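Local coordinates for protein histidine acid phosphatase (Hafnia alvei, PDB 4ARU) that belongs to branch 2 of the histidine phosphatase superfamily, as a bacterial histidine acid phosphatase, at residues Cys384-Pro389 and Leu395-Arg400. Numbering follows the deposited sequence.
With K (potassium ion), chain E.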
loop_
_atom_site.group_PDB
_atom_site.type_symbol
_atom_site.label_atom_id
_atom_site.label_comp_id
_atom_site.label_asym_id
_atom_site.label_seq_id
_atom_site.Cartn_x
_atom_site.Cartn_y
_atom_site.Cartn_z
ATOM N N CYS A 384 -1.622 7.969 19.969
ATOM C CA CYS A 384 -1.216 7.058 21.078
ATOM C C CYS A 384 -0.166 7.787 21.910
ATOM O O CYS A 384 1.032 7.583 21.748
ATOM C CB CYS A 384 -0.699 5.720 20.502
ATOM S SG CYS A 384 -0.515 4.449 21.807
ATOM N N SER A 385 -0.646 8.653 22.776
ATOM C CA SER A 385 0.249 9.499 23.561
ATOM C C SER A 385 0.956 8.730 24.688
ATOM O O SER A 385 1.857 9.246 25.354
ATOM C CB SER A 385 -0.525 10.719 24.041
ATOM O OG SER A 385 -1.684 10.377 24.800
ATOM N N ASP A 386 0.517 7.495 24.915
ATOM C CA ASP A 386 1.216 6.573 25.837
ATOM C C ASP A 386 2.176 5.609 25.121
ATOM O O ASP A 386 2.818 4.789 25.789
ATOM C CB ASP A 386 0.248 5.883 26.809
ATOM C CG ASP A 386 -0.999 5.420 26.162
ATOM O OD1 ASP A 386 -1.023 5.355 24.909
ATOM O OD2 ASP A 386 -1.961 5.106 26.880
ATOM N N GLN A 387 2.390 5.780 23.822
ATOM C CA GLN A 387 3.298 4.912 23.053
ATOM C C GLN A 387 4.703 5.101 23.614
ATOM O O GLN A 387 5.126 6.210 23.916
ATOM C CB GLN A 387 3.269 5.286 21.596
ATOM C CG GLN A 387 3.985 4.315 20.664
ATOM C CD GLN A 387 3.772 4.622 19.205
ATOM O OE1 GLN A 387 3.323 5.703 18.853
ATOM N NE2 GLN A 387 4.082 3.653 18.334
ATOM N N THR A 388 5.412 4.003 23.835
ATOM C CA THR A 388 6.697 4.049 24.465
ATOM C C THR A 388 7.738 4.555 23.462
ATOM O O THR A 388 7.498 4.533 22.270
ATOM C CB THR A 388 7.108 2.655 25.005
ATOM O OG1 THR A 388 7.317 1.785 23.887
ATOM C CG2 THR A 388 6.047 2.074 25.936
ATOM N N PRO A 389 8.895 5.012 23.984
ATOM C CA PRO A 389 9.895 5.533 23.070
ATOM C C PRO A 389 10.353 4.487 22.094
ATOM O O PRO A 389 10.779 4.842 20.989
ATOM C CB PRO A 389 11.059 5.919 23.995
ATOM C CG PRO A 389 10.425 6.262 25.277
ATOM C CD PRO A 389 9.108 5.486 25.358
ATOM N N LEU A 395 -2.405 -1.871 23.775
ATOM C CA LEU A 395 -3.527 -2.318 22.957
ATOM C C LEU A 395 -4.818 -1.607 23.379
ATOM O O LEU A 395 -5.628 -1.245 22.522
ATOM C CB LEU A 395 -3.723 -3.836 23.078
ATOM C CG LEU A 395 -4.952 -4.379 22.331
ATOM C CD1 LEU A 395 -4.845 -4.114 20.848
ATOM C CD2 LEU A 395 -5.107 -5.855 22.601
ATOM N N SER A 396 -5.002 -1.382 24.677
ATOM C CA SER A 396 -6.206 -0.728 25.171
ATOM C C SER A 396 -6.310 0.675 24.572
ATOM O O SER A 396 -7.397 1.129 24.205
ATOM C CB SER A 396 -6.175 -0.717 26.690
ATOM O OG SER A 396 -4.947 -0.209 27.232
ATOM N N THR A 397 -5.195 1.361 24.400
ATOM C CA THR A 397 -5.220 2.656 23.741
ATOM C C THR A 397 -5.437 2.519 22.234
ATOM O O THR A 397 -6.233 3.253 21.631
ATOM C CB THR A 397 -3.925 3.462 24.029
ATOM O OG1 THR A 397 -3.792 3.599 25.422
ATOM C CG2 THR A 397 -3.976 4.821 23.297
ATOM N N PHE A 398 -4.721 1.606 21.588
ATOM C CA PHE A 398 -4.862 1.359 20.150
ATOM C C PHE A 398 -6.333 1.108 19.830
ATOM O O PHE A 398 -6.864 1.694 18.854
ATOM C CB PHE A 398 -4.024 0.152 19.759
ATOM C CG PHE A 398 -4.060 -0.162 18.285
ATOM C CD1 PHE A 398 -3.210 0.501 17.398
ATOM C CD2 PHE A 398 -4.904 -1.137 17.780
ATOM C CE1 PHE A 398 -3.234 0.247 16.060
ATOM C CE2 PHE A 398 -4.956 -1.381 16.436
ATOM C CZ PHE A 398 -4.103 -0.727 15.579
ATOM N N SER A 399 -6.996 0.270 20.613
ATOM C CA SER A 399 -8.417 -0.040 20.412
ATOM C C SER A 399 -9.279 1.190 20.435
ATOM O O SER A 399 -10.196 1.336 19.650
ATOM C CB SER A 399 -8.910 -1.002 21.469
ATOM O OG SER A 399 -8.225 -2.243 21.337
ATOM N N ARG A 400 -8.979 2.098 21.358
ATOM C CA ARG A 400 -9.823 3.294 21.523
ATOM C C ARG A 400 -9.589 4.211 20.323
ATOM O O ARG A 400 -10.541 4.781 19.752
ATOM C CB ARG A 400 -9.507 4.026 22.852
ATOM C CG ARG A 400 -10.505 5.137 23.153
ATOM C CD ARG A 400 -11.833 4.565 23.595
ATOM N NE ARG A 400 -11.857 4.080 24.983
ATOM C CZ ARG A 400 -12.244 4.791 26.051
ATOM N NH1 ARG A 400 -12.623 6.067 25.931
ATOM N NH2 ARG A 400 -12.236 4.223 27.263
HETATM K K K E . 2.883 8.314 19.816
HETATM O O HOH W 1 2.031 10.845 20.371
HETATM O O HOH W 2 4.938 8.850 21.513
#
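Thr397 alone carries the helix side of this contact, its two branches meeting Asp386 and Cys384 of a tight turn that also binds a potassium ion. Thr397 OG1 donates a hydrogen bond to Asp386 OD2 at 2.8 Å, reaching it on the syn side and 15° out of the carboxylate plane. The other carboxylate oxygen, Asp386 OD1, comes alongside the methyl group, 3.4 Å from Thr397 CG2. That methyl also packs against the disulfide sulfur, with Cys384 SG 3.8 Å from Thr397 CG2. With OG1 beside the backbone N and CG2 anti to it (chi1 -57°), Thr397 presents hydroxyl and methyl together to the loop. Asp386 reaches across because its CG sits between its own N and carbonyl carbon (chi1 43°).

Residues 384-387 form a type I beta turn, closed by the bond from Gln387 N to Cys384 O (3.1 Å). The same carbonyl oxygen, Cys384 O, binds potassium at 2.8 Å, as does Gln387 OE1 from an extended side chain. Two waters, together with Asn380 and Ile381, complete the site. Cys384 is also bonded through sulfur to Cys393, in the short strand 393-394 that leads directly into helix 395-405; on that helix, Phe398 packs against the strands 335-342 and 348-356 of the mixed sheet. Metal and turn thus hold the loop's shape, the disulfide pins it to strand 393-394, and the Asp386-Thr397 bond ties its exposed corner to the first turn of the helix. The nearby cation would probably polarise the Cys384 carbonyl, and the hydroxyl donor would be expected to favour an ionised Asp386.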